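PDB 2JEN: endo-beta-1,4-glucanase from Bacillus licheniformis, which hydrolyses internal beta-1,4-glucosidic bonds in plant cell-wall glucans, acting as a family 12 xyloglucanase. Local coordinates for residues I156-N161 with R216-Y221; Y171-S176 with D224-L229; V238-E243 with S254-T259. The protein carries 1 engineered substitution. One frame throughout, in Å; residues are numbered along the deposited sequence. Where two conformers were deposited one is given.

Contact 1: residues I156-N161 with R216-Y221; sequences IMIWLN and RDFTNY. With GLC (alpha-D-glucopyranose), chain B; GLC (alpha-D-glucopyranose), chain C.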
loop_
_atom_site.group_PDB
_atom_site.type_symbol
_atom_site.label_atom_id
_atom_site.label_comp_id
_atom_site.label_asym_id
_atom_site.label_seq_id
_atom_site.Cartn_x
_atom_site.Cartn_y
_atom_site.Cartn_z
ATOM N N ILE A 156 17.321 -30.710 10.026
ATOM C CA ILE A 156 18.700 -30.283 10.078
ATOM C C ILE A 156 18.762 -28.846 9.573
ATOM O O ILE A 156 18.216 -28.562 8.513
ATOM C CB ILE A 156 19.589 -31.184 9.230
ATOM C CG1 ILE A 156 19.516 -32.620 9.716
ATOM C CG2 ILE A 156 21.015 -30.644 9.182
ATOM C CD1 ILE A 156 20.203 -33.605 8.700
ATOM N N MET A 157 19.367 -27.961 10.336
ATOM C CA MET A 157 19.548 -26.587 9.935
ATOM C C MET A 157 21.028 -26.288 9.754
ATOM O O MET A 157 21.875 -26.734 10.544
ATOM C CB MET A 157 18.999 -25.642 10.984
ATOM C CG MET A 157 17.585 -25.897 11.349
ATOM S SD MET A 157 16.871 -24.493 12.200
ATOM C CE MET A 157 16.494 -23.396 10.817
ATOM N N ILE A 158 21.361 -25.521 8.738
ATOM C CA ILE A 158 22.731 -25.117 8.453
ATOM C C ILE A 158 22.719 -23.623 8.283
ATOM O O ILE A 158 22.278 -23.117 7.233
ATOM C CB ILE A 158 23.334 -25.860 7.248
ATOM C CG1 ILE A 158 23.189 -27.380 7.375
ATOM C CG2 ILE A 158 24.800 -25.420 7.057
ATOM C CD1 ILE A 158 23.639 -28.172 6.197
ATOM N N TRP A 159 23.175 -22.908 9.291
ATOM C CA TRP A 159 23.114 -21.457 9.321
ATOM C C TRP A 159 24.389 -20.847 8.736
ATOM O O TRP A 159 25.491 -21.034 9.268
ATOM C CB TRP A 159 22.930 -20.884 10.730
ATOM C CG TRP A 159 21.721 -21.313 11.503
ATOM C CD1 TRP A 159 21.010 -22.480 11.415
ATOM C CD2 TRP A 159 21.150 -20.574 12.578
ATOM N NE1 TRP A 159 19.996 -22.482 12.353
ATOM C CE2 TRP A 159 20.076 -21.325 13.083
ATOM C CE3 TRP A 159 21.444 -19.354 13.158
ATOM C CZ2 TRP A 159 19.290 -20.886 14.149
ATOM C CZ3 TRP A 159 20.645 -18.911 14.223
ATOM C CH2 TRP A 159 19.595 -19.701 14.704
ATOM N N LEU A 160 24.232 -20.118 7.639
ATOM C CA LEU A 160 25.310 -19.366 7.021
ATOM C C LEU A 160 25.414 -17.965 7.577
ATOM O O LEU A 160 26.446 -17.317 7.423
ATOM C CB LEU A 160 25.123 -19.331 5.518
ATOM C CG LEU A 160 25.093 -20.663 4.793
ATOM C CD1 LEU A 160 24.993 -20.476 3.272
ATOM C CD2 LEU A 160 26.264 -21.599 5.163
ATOM N N ASN A 161 24.341 -17.491 8.217
ATOM C CA ASN A 161 24.339 -16.196 8.866
ATOM C C ASN A 161 23.600 -16.345 10.172
ATOM O O ASN A 161 22.520 -16.935 10.206
ATOM C CB ASN A 161 23.624 -15.149 7.983
ATOM C CG ASN A 161 23.564 -13.753 8.615
ATOM O OD1 ASN A 161 22.942 -13.577 9.662
ATOM N ND2 ASN A 161 24.207 -12.774 7.976
ATOM N N ARG A 216 24.984 -34.701 2.515
ATOM C CA ARG A 216 25.407 -36.023 2.972
ATOM C C ARG A 216 26.545 -35.950 3.973
ATOM O O ARG A 216 26.674 -36.833 4.839
ATOM C CB ARG A 216 25.799 -36.869 1.766
ATOM C CG ARG A 216 26.004 -38.359 2.110
ATOM C CD ARG A 216 26.434 -39.163 0.909
ATOM N NE ARG A 216 27.820 -38.889 0.654
ATOM C CZ ARG A 216 28.544 -39.459 -0.311
ATOM N NH1 ARG A 216 27.990 -40.289 -1.168
ATOM N NH2 ARG A 216 29.811 -39.131 -0.441
ATOM N N ASP A 217 27.403 -34.947 3.880
ATOM C CA ASP A 217 28.465 -34.805 4.882
ATOM C C ASP A 217 27.864 -34.586 6.276
ATOM O O ASP A 217 28.424 -35.034 7.290
ATOM C CB ASP A 217 29.360 -33.613 4.559
ATOM C CG ASP A 217 30.148 -33.741 3.258
ATOM O OD1 ASP A 217 30.266 -34.863 2.733
ATOM O OD2 ASP A 217 30.734 -32.704 2.850
ATOM N N PHE A 218 26.773 -33.830 6.346
ATOM C CA PHE A 218 26.125 -33.507 7.614
ATOM C C PHE A 218 25.309 -34.691 8.132
ATOM O O PHE A 218 25.370 -35.026 9.337
ATOM C CB PHE A 218 25.260 -32.244 7.439
ATOM C CG PHE A 218 26.072 -31.038 7.140
ATOM C CD1 PHE A 218 26.511 -30.788 5.849
ATOM C CD2 PHE A 218 26.464 -30.155 8.159
ATOM C CE1 PHE A 218 27.335 -29.694 5.576
ATOM C CE2 PHE A 218 27.248 -29.087 7.894
ATOM C CZ PHE A 218 27.687 -28.837 6.572
ATOM N N THR A 219 24.560 -35.368 7.271
ATOM C CA THR A 219 23.802 -36.534 7.721
ATOM C C THR A 219 24.754 -37.685 8.110
ATOM O O THR A 219 24.455 -38.409 9.045
ATOM C CB THR A 219 22.763 -36.978 6.677
ATOM O OG1 THR A 219 23.392 -37.278 5.411
ATOM C CG2 THR A 219 21.705 -35.884 6.480
ATOM N N ASN A 220 25.872 -37.845 7.397
ATOM C CA ASN A 220 26.875 -38.857 7.823
ATOM C C ASN A 220 27.452 -38.545 9.191
ATOM O O ASN A 220 27.673 -39.452 10.001
ATOM C CB ASN A 220 28.006 -38.949 6.808
ATOM C CG ASN A 220 27.659 -39.823 5.619
ATOM O OD1 ASN A 220 26.634 -40.536 5.603
ATOM N ND2 ASN A 220 28.534 -39.775 4.604
ATOM N N TYR A 221 27.715 -37.277 9.495
ATOM C CA TYR A 221 28.169 -36.908 10.846
ATOM C C TYR A 221 27.109 -37.307 11.847
ATOM O O TYR A 221 27.409 -37.953 12.841
ATOM C CB TYR A 221 28.529 -35.426 10.930
ATOM C CG TYR A 221 28.574 -34.851 12.317
ATOM C CD1 TYR A 221 29.712 -34.991 13.116
ATOM C CD2 TYR A 221 27.489 -34.175 12.874
ATOM C CE1 TYR A 221 29.778 -34.394 14.381
ATOM C CE2 TYR A 221 27.546 -33.593 14.098
ATOM C CZ TYR A 221 28.675 -33.719 14.866
ATOM O OH TYR A 221 28.677 -33.133 16.095
HETATM C C1 GLC B . 13.411 -25.093 12.544
HETATM C C2 GLC B . 12.098 -25.598 13.139
HETATM C C3 GLC B . 11.124 -25.839 12.016
HETATM C C4 GLC B . 10.869 -24.514 11.304
HETATM C C5 GLC B . 12.240 -24.060 10.784
HETATM C C6 GLC B . 12.196 -22.828 9.872
HETATM O O1 GLC B . 14.410 -24.900 13.506
HETATM O O2 GLC B . 12.173 -26.826 13.828
HETATM O O3 GLC B . 10.002 -26.475 12.628
HETATM O O4 GLC B . 10.016 -24.700 10.197
HETATM O O5 GLC B . 13.108 -23.864 11.891
HETATM O O6 GLC B . 11.548 -21.738 10.493
HETATM C C1 GLC C . 14.678 -21.062 17.791
HETATM C C2 GLC C . 15.623 -21.334 16.645
HETATM C C3 GLC C . 14.879 -21.585 15.355
HETATM C C4 GLC C . 13.737 -22.588 15.527
HETATM C C5 GLC C . 12.919 -22.209 16.774
HETATM C C6 GLC C . 11.852 -23.264 17.054
HETATM O O2 GLC C . 16.457 -20.211 16.462
HETATM O O3 GLC C . 15.786 -22.084 14.407
HETATM O O4 GLC C . 12.943 -22.628 14.342
HETATM O O5 GLC C . 13.769 -22.155 17.897
HETATM O O6 GLC C . 10.911 -22.735 17.990
#

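Contact 2: residues Y171-S176 with D224-L229; sequences YVETVS and DSKQWL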
loop_
_atom_site.group_PDB
_atom_site.type_symbol
_atom_site.label_atom_id
_atom_site.label_comp_id
_atom_site.label_asym_id
_atom_site.label_seq_id
_atom_site.Cartn_x
_atom_site.Cartn_y
_atom_site.Cartn_z
ATOM N N TYR A 171 24.114 -26.706 22.979
ATOM C CA TYR A 171 25.386 -26.783 22.290
ATOM C C TYR A 171 26.105 -28.097 22.588
ATOM O O TYR A 171 26.269 -28.473 23.753
ATOM C CB TYR A 171 26.265 -25.610 22.726
ATOM C CG TYR A 171 27.666 -25.626 22.153
ATOM C CD1 TYR A 171 27.928 -25.459 20.803
ATOM C CD2 TYR A 171 28.749 -25.859 22.989
ATOM C CE1 TYR A 171 29.224 -25.477 20.316
ATOM C CE2 TYR A 171 30.035 -25.885 22.496
ATOM C CZ TYR A 171 30.266 -25.698 21.170
ATOM O OH TYR A 171 31.582 -25.685 20.702
ATOM N N VAL A 172 26.591 -28.733 21.535
ATOM C CA VAL A 172 27.296 -29.996 21.600
ATOM C C VAL A 172 28.808 -29.784 21.514
ATOM O O VAL A 172 29.565 -30.087 22.464
ATOM C CB VAL A 172 26.835 -30.947 20.479
ATOM C CG1 VAL A 172 27.568 -32.290 20.609
ATOM C CG2 VAL A 172 25.305 -31.146 20.521
ATOM N N GLU A 173 29.255 -29.286 20.379
ATOM C CA GLU A 173 30.650 -29.145 20.021
ATOM C C GLU A 173 30.779 -28.368 18.726
ATOM O O GLU A 173 29.791 -28.150 18.022
ATOM C CB GLU A 173 31.302 -30.518 19.849
ATOM C CG GLU A 173 30.808 -31.304 18.669
ATOM C CD GLU A 173 31.103 -32.798 18.731
ATOM O OE1 GLU A 173 31.689 -33.249 19.731
ATOM O OE2 GLU A 173 30.730 -33.537 17.783
ATOM N N THR A 174 32.006 -27.955 18.415
ATOM C CA THR A 174 32.363 -27.339 17.151
ATOM C C THR A 174 33.048 -28.360 16.282
ATOM O O THR A 174 33.929 -29.105 16.748
ATOM C CB THR A 174 33.176 -26.095 17.370
ATOM O OG1 THR A 174 32.389 -25.167 18.124
ATOM C CG2 THR A 174 33.613 -25.437 16.068
ATOM N N VAL A 175 32.623 -28.442 15.024
ATOM C CA VAL A 175 33.113 -29.433 14.074
ATOM C C VAL A 175 33.507 -28.800 12.765
ATOM O O VAL A 175 32.978 -27.743 12.391
ATOM C CB VAL A 175 32.055 -30.532 13.772
ATOM C CG1 VAL A 175 31.601 -31.145 15.034
ATOM C CG2 VAL A 175 30.824 -29.928 13.019
ATOM N N SER A 176 34.453 -29.414 12.081
ATOM C CA SER A 176 34.794 -29.022 10.692
ATOM C C SER A 176 34.152 -30.023 9.749
ATOM O O SER A 176 34.460 -31.205 9.792
ATOM C CB SER A 176 36.313 -28.993 10.515
ATOM O OG SER A 176 36.707 -28.581 9.215
ATOM N N ASP A 224 26.723 -41.528 11.534
ATOM C CA ASP A 224 27.884 -42.405 11.771
ATOM C C ASP A 224 28.748 -41.905 12.919
ATOM O O ASP A 224 29.362 -42.721 13.640
ATOM C CB ASP A 224 28.746 -42.449 10.506
ATOM C CG ASP A 224 28.045 -43.068 9.316
ATOM O OD1 ASP A 224 27.195 -43.954 9.514
ATOM O OD2 ASP A 224 28.345 -42.630 8.164
ATOM N N SER A 225 28.898 -40.597 13.093
ATOM C CA SER A 225 29.752 -40.081 14.165
ATOM C C SER A 225 29.012 -39.943 15.474
ATOM O O SER A 225 29.555 -40.273 16.536
ATOM C CB SER A 225 30.396 -38.756 13.790
ATOM O OG SER A 225 31.186 -38.917 12.645
ATOM N N LYS A 226 27.759 -39.484 15.450
ATOM C CA LYS A 226 27.021 -39.213 16.690
ATOM C C LYS A 226 25.961 -40.253 17.049
ATOM O O LYS A 226 25.441 -40.227 18.151
ATOM C CB LYS A 226 26.359 -37.826 16.617
ATOM C CG LYS A 226 27.292 -36.722 16.211
ATOM C CD LYS A 226 28.564 -36.553 17.068
ATOM C CE LYS A 226 28.296 -36.073 18.466
ATOM N NZ LYS A 226 29.582 -35.807 19.219
ATOM N N GLN A 227 25.607 -41.136 16.109
ATOM C CA GLN A 227 24.545 -42.128 16.299
ATOM C C GLN A 227 23.193 -41.511 16.706
ATOM O O GLN A 227 22.403 -42.066 17.487
ATOM C CB GLN A 227 24.974 -43.213 17.294
ATOM C CG GLN A 227 26.251 -43.960 16.850
ATOM C CD GLN A 227 27.533 -43.230 17.176
ATOM O OE1 GLN A 227 28.468 -43.220 16.365
ATOM N NE2 GLN A 227 27.605 -42.634 18.380
ATOM N N TRP A 228 22.877 -40.399 16.034
ATOM C CA TRP A 228 21.657 -39.638 16.276
ATOM C C TRP A 228 20.634 -39.707 15.153
ATOM O O TRP A 228 19.561 -39.107 15.254
ATOM C CB TRP A 228 22.024 -38.178 16.519
ATOM C CG TRP A 228 22.622 -37.905 17.817
ATOM C CD1 TRP A 228 22.593 -38.719 18.929
ATOM C CD2 TRP A 228 23.356 -36.762 18.182
ATOM N NE1 TRP A 228 23.243 -38.125 19.951
ATOM C CE2 TRP A 228 23.755 -36.940 19.535
ATOM C CE3 TRP A 228 23.720 -35.594 17.514
ATOM C CZ2 TRP A 228 24.446 -35.980 20.238
ATOM C CZ3 TRP A 228 24.507 -34.650 18.229
ATOM C CH2 TRP A 228 24.838 -34.862 19.559
ATOM N N LEU A 229 20.936 -40.410 14.073
ATOM C CA LEU A 229 20.072 -40.431 12.906
ATOM C C LEU A 229 20.212 -41.778 12.223
ATOM O O LEU A 229 21.339 -42.191 11.908
ATOM C CB LEU A 229 20.490 -39.290 11.982
ATOM C CG LEU A 229 19.628 -38.998 10.757
ATOM C CD1 LEU A 229 18.210 -38.587 11.160
ATOM C CD2 LEU A 229 20.316 -37.910 9.970
#

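Contact 3: residues V238-E243 with S254-T259; sequences VEFGTE and SNWDVT. With GLC (alpha-D-glucopyranose), chain C; GLC (alpha-D-glucopyranose), chain B.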
loop_
_atom_site.group_PDB
_atom_site.type_symbol
_atom_site.label_atom_id
_atom_site.label_comp_id
_atom_site.label_asym_id
_atom_site.label_seq_id
_atom_site.Cartn_x
_atom_site.Cartn_y
_atom_site.Cartn_z
ATOM N N VAL A 238 15.041 -29.880 0.913
ATOM C CA VAL A 238 16.103 -28.944 1.234
ATOM C C VAL A 238 15.551 -27.568 0.933
ATOM O O VAL A 238 15.119 -27.294 -0.194
ATOM C CB VAL A 238 17.392 -29.199 0.443
ATOM C CG1 VAL A 238 18.411 -28.109 0.669
ATOM C CG2 VAL A 238 17.962 -30.590 0.796
ATOM N N GLU A 239 15.550 -26.741 1.959
ATOM C CA GLU A 239 15.045 -25.375 1.882
ATOM C C GLU A 239 16.153 -24.422 2.278
ATOM O O GLU A 239 17.041 -24.798 3.060
ATOM C CB GLU A 239 13.845 -25.178 2.824
ATOM C CG GLU A 239 12.835 -26.284 2.751
ATOM C CD GLU A 239 11.579 -26.093 3.555
ATOM O OE1 GLU A 239 11.437 -25.079 4.262
ATOM O OE2 GLU A 239 10.722 -27.006 3.479
ATOM N N PHE A 240 16.117 -23.192 1.796
ATOM C CA PHE A 240 17.058 -22.165 2.230
ATOM C C PHE A 240 16.280 -20.886 2.423
ATOM O O PHE A 240 15.531 -20.469 1.531
ATOM C CB PHE A 240 18.155 -21.914 1.205
ATOM C CG PHE A 240 19.111 -20.822 1.610
ATOM C CD1 PHE A 240 18.944 -19.543 1.153
ATOM C CD2 PHE A 240 20.149 -21.080 2.494
ATOM C CE1 PHE A 240 19.799 -18.531 1.568
ATOM C CE2 PHE A 240 20.983 -20.088 2.920
ATOM C CZ PHE A 240 20.826 -18.809 2.441
ATOM N N GLY A 241 16.450 -20.251 3.579
ATOM C CA GLY A 241 15.739 -19.007 3.802
ATOM C C GLY A 241 16.244 -18.260 4.984
ATOM O O GLY A 241 17.351 -18.547 5.476
ATOM N N THR A 242 15.498 -17.239 5.392
ATOM C CA THR A 242 15.868 -16.418 6.534
ATOM C C THR A 242 14.805 -16.553 7.596
ATOM O O THR A 242 13.694 -16.087 7.410
ATOM C CB THR A 242 16.053 -14.950 6.146
ATOM O OG1 THR A 242 14.832 -14.472 5.569
ATOM C CG2 THR A 242 17.170 -14.713 5.136
ATOM N N GLU A 243 15.124 -17.124 8.755
ATOM C CA GLU A 243 14.199 -17.020 9.890
ATOM C C GLU A 243 14.320 -15.621 10.414
ATOM O O GLU A 243 15.427 -15.133 10.670
ATOM C CB GLU A 243 14.530 -17.993 11.014
ATOM C CG GLU A 243 14.376 -19.464 10.650
ATOM C CD GLU A 243 14.571 -20.390 11.825
ATOM O OE1 GLU A 243 15.665 -20.425 12.386
ATOM O OE2 GLU A 243 13.610 -21.088 12.197
ATOM N N SER A 254 21.883 -14.703 -5.671
ATOM C CA SER A 254 22.507 -14.569 -6.988
ATOM C C SER A 254 22.917 -15.913 -7.581
ATOM O O SER A 254 23.240 -15.994 -8.761
ATOM C CB SER A 254 23.733 -13.643 -6.911
ATOM O OG SER A 254 24.726 -14.231 -6.099
ATOM N N ASN A 255 22.864 -16.976 -6.783
ATOM C CA ASN A 255 23.132 -18.322 -7.247
ATOM C C ASN A 255 22.397 -19.290 -6.352
ATOM O O ASN A 255 22.423 -19.141 -5.130
ATOM C CB ASN A 255 24.628 -18.652 -7.256
ATOM C CG ASN A 255 24.928 -19.911 -8.046
ATOM O OD1 ASN A 255 24.391 -20.136 -9.133
ATOM N ND2 ASN A 255 25.744 -20.759 -7.475
ATOM N N TRP A 256 21.781 -20.287 -6.960
ATOM C CA TRP A 256 21.027 -21.290 -6.224
ATOM C C TRP A 256 20.925 -22.592 -6.975
ATOM O O TRP A 256 20.553 -22.603 -8.148
ATOM C CB TRP A 256 19.601 -20.796 -5.979
ATOM C CG TRP A 256 18.698 -21.837 -5.463
ATOM C CD1 TRP A 256 17.722 -22.506 -6.152
ATOM C CD2 TRP A 256 18.712 -22.415 -4.144
ATOM N NE1 TRP A 256 17.101 -23.429 -5.352
ATOM C CE2 TRP A 256 17.695 -23.390 -4.105
ATOM C CE3 TRP A 256 19.483 -22.204 -3.002
ATOM C CZ2 TRP A 256 17.411 -24.111 -2.975
ATOM C CZ3 TRP A 256 19.228 -22.967 -1.885
ATOM C CH2 TRP A 256 18.180 -23.875 -1.860
ATOM N N ASP A 257 21.219 -23.701 -6.301
ATOM C CA ASP A 257 20.768 -24.996 -6.808
ATOM C C ASP A 257 20.909 -26.052 -5.731
ATOM O O ASP A 257 21.679 -25.913 -4.784
ATOM C CB ASP A 257 21.526 -25.476 -8.069
ATOM C CG ASP A 257 20.795 -25.184 -9.388
ATOM O OD1 ASP A 257 19.560 -25.306 -9.491
ATOM O OD2 ASP A 257 21.478 -24.845 -10.388
ATOM N N VAL A 258 20.060 -27.059 -5.870
ATOM C CA VAL A 258 20.142 -28.289 -5.074
ATOM C C VAL A 258 19.947 -29.451 -5.975
ATOM O O VAL A 258 18.954 -29.535 -6.683
ATOM C CB VAL A 258 19.063 -28.373 -3.960
ATOM C CG1 VAL A 258 19.237 -29.678 -3.137
ATOM C CG2 VAL A 258 19.098 -27.141 -3.074
ATOM N N THR A 259 20.929 -30.351 -5.993
ATOM C CA THR A 259 20.876 -31.502 -6.886
ATOM C C THR A 259 21.206 -32.785 -6.135
ATOM O O THR A 259 22.225 -32.832 -5.453
ATOM C CB THR A 259 21.869 -31.324 -8.059
ATOM O OG1 THR A 259 21.696 -30.027 -8.654
ATOM C CG2 THR A 259 21.633 -32.406 -9.103
HETATM C C1 GLC C . 14.678 -21.062 17.791
HETATM C C2 GLC C . 15.623 -21.334 16.645
HETATM C C3 GLC C . 14.879 -21.585 15.355
HETATM C C4 GLC C . 13.737 -22.588 15.527
HETATM C C5 GLC C . 12.919 -22.209 16.774
HETATM C C6 GLC C . 11.852 -23.264 17.054
HETATM O O2 GLC C . 16.457 -20.211 16.462
HETATM O O3 GLC C . 15.786 -22.084 14.407
HETATM O O4 GLC C . 12.943 -22.628 14.342
HETATM O O5 GLC C . 13.769 -22.155 17.897
HETATM O O6 GLC C . 10.911 -22.735 17.990
HETATM C C1 GLC B . 13.411 -25.093 12.544
HETATM C C2 GLC B . 12.098 -25.598 13.139
HETATM C C3 GLC B . 11.124 -25.839 12.016
HETATM C C4 GLC B . 10.869 -24.514 11.304
HETATM C C5 GLC B . 12.240 -24.060 10.784
HETATM C C6 GLC B . 12.196 -22.828 9.872
HETATM O O1 GLC B . 14.410 -24.900 13.506
HETATM O O2 GLC B . 12.173 -26.826 13.828
HETATM O O3 GLC B . 10.002 -26.475 12.628
HETATM O O4 GLC B . 10.016 -24.700 10.197
HETATM O O5 GLC B . 13.108 -23.864 11.891
HETATM O O6 GLC B . 11.548 -21.738 10.493
#

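Contact 1: residues I156-N161 with R216-Y221
I156 of strand 154-163 comes closest to T219 of helix 215-225, with 8.4 Å between the CA of I156 and the CA of T219. Two aliphatic tips reach from the strand to the helix. I158 extends its CD1 over one face of the F218 ring. This methyl lies almost above the ring centre, 3.8 Å from the F218 centroid and 6° off the ring normal, a clear CH-pi contact. CG1 of I158 stands opposite the carbonyl carbon (chi1 -52°) and the chain is extended beyond it, which carries CD1 out to the ring. F218 also meets F202 and W182 edge-to-face, and I158 itself touches W182. Beside this pair, CD1 of I156 meets the methyl CG2 of T219 at 3.5 Å. The two side chains meet nearly perpendicular to each other. With chi1 at 58°, T219 holds CG2 opposite its carbonyl carbon, and it is this methyl that meets I156.

M157 and W159 reach the bound sugars instead. SD of M157 lies 3.4 Å from O3 of the chain C glucose, and CE of M157 packs near O5 of the chain B glucose. The W159 ring meets O2 of the chain C glucose at its edge, in plane, with CH2 of W159 3.6 Å from that oxygen. Both residues belong to the glycan pocket. The four residues that meet between strand and helix are buried, and their contacts are apolar. The helix is thus held here by shape and dispersion, while M157 and W159 of the same strand line the glycan pocket by close contacts with the glucoses.

Contact 2: residues Y171-S176 with D224-L229
E173 and K226 form a salt bridge, with K226 NZ giving a hydrogen bond to E173 OE2 at 2.9 Å. The ammonium comes from above the carboxylate plane, 43° out of it. It lies nearer OE2 than OE1, which is 3.4 Å from K226 NZ. The same E173 OE2 also accepts a hydrogen bond from Y221 OH, so two donors grip one oxygen. E173 stretches out beyond CG to meet the lysine, whereas K226 bends at chi2 (-56°) and chi3 (-68°) to bring NZ round to it. With an alanine at E173, K226 would probably lose its counter-charge and Y221 OH its acceptor, and the lysine end would be freer to turn.

The contact lies at the surface of the family 12 fold. It joins strand 170-177 of the larger sheet to the chain just after helix 215-225. Q227 is the first residue to leave the helical backbone, with positive phi, and W228 follows it.

The W228 ring lies under K226, whose CB sits 3.5 Å above the ring plane and toward its rim. V172 approaches the W228 ring obliquely from the strand. Both of its methyls touch the same atom: V172 CG1 and V172 CG2 are each 3.9 Å from W228 CH2. V172 also touches K186 of strand 180-192, and K186 makes a cation-pi contact with W228.

Contact 3: residues V238-E243 with S254-T259
F240 and W256 carry the aromatic part of this contact, but their rings do not stack on each other. The six-membered end of W256 approaches F240 obliquely. CZ3 of W256 lies 3.4 Å from CB of F240, and CH2 of W256 is close behind at 3.6 Å. The two side chains lie alongside one another, pointing opposite ways, and W256 reaches the CB of F240 and not its ring centre. CG of F240 is anti to its backbone N (chi1 178°), which turns the ring away from segment 254-259, although CB points toward it. Other aromatics complete the setting: F240 meets Y136 edge-to-face, and W256 meets Y46 in the same way. Next to them, CG1 of V238 touches CG2 of V258 at 3.9 Å.

E243 faces the bound glycan instead. E243 OE1 accepts a hydrogen bond from O3 of the chain C glucose at 2.6 Å, and E243 OE2 accepts one from O6 of the chain B glucose at 2.8 Å. N133 ND2 also bonds to OE1. Strands 234-244 and 247-260 belong to different sheets, and their apolar residues meet between them. This is the core of a beta-jelly-roll sandwich, as in family 12 enzymes, with the sugar site at the far end of segment 238-243.

In the fold
Contacts 1 and 2 interleave along the chain and share helix 215-225; contact 3 follows both. Strands 154-163, 170-177 and 234-244 all belong to the larger mixed sheet, and contact 3 adds strand 247-260 of the six-stranded sheet. The centres of contacts 1 and 2 are about 10 Å apart, and T219 packs near L229 between them. Contacts 1 and 3 are about 13 Å apart by centre. There M157 and W159 pack against E243 beside the two glucose units, and L160 touches F240. Contacts 2 and 3 do not touch, with centres about 23 Å apart. The larger sheet thus links the surface helix, the sandwich core and the glycan site.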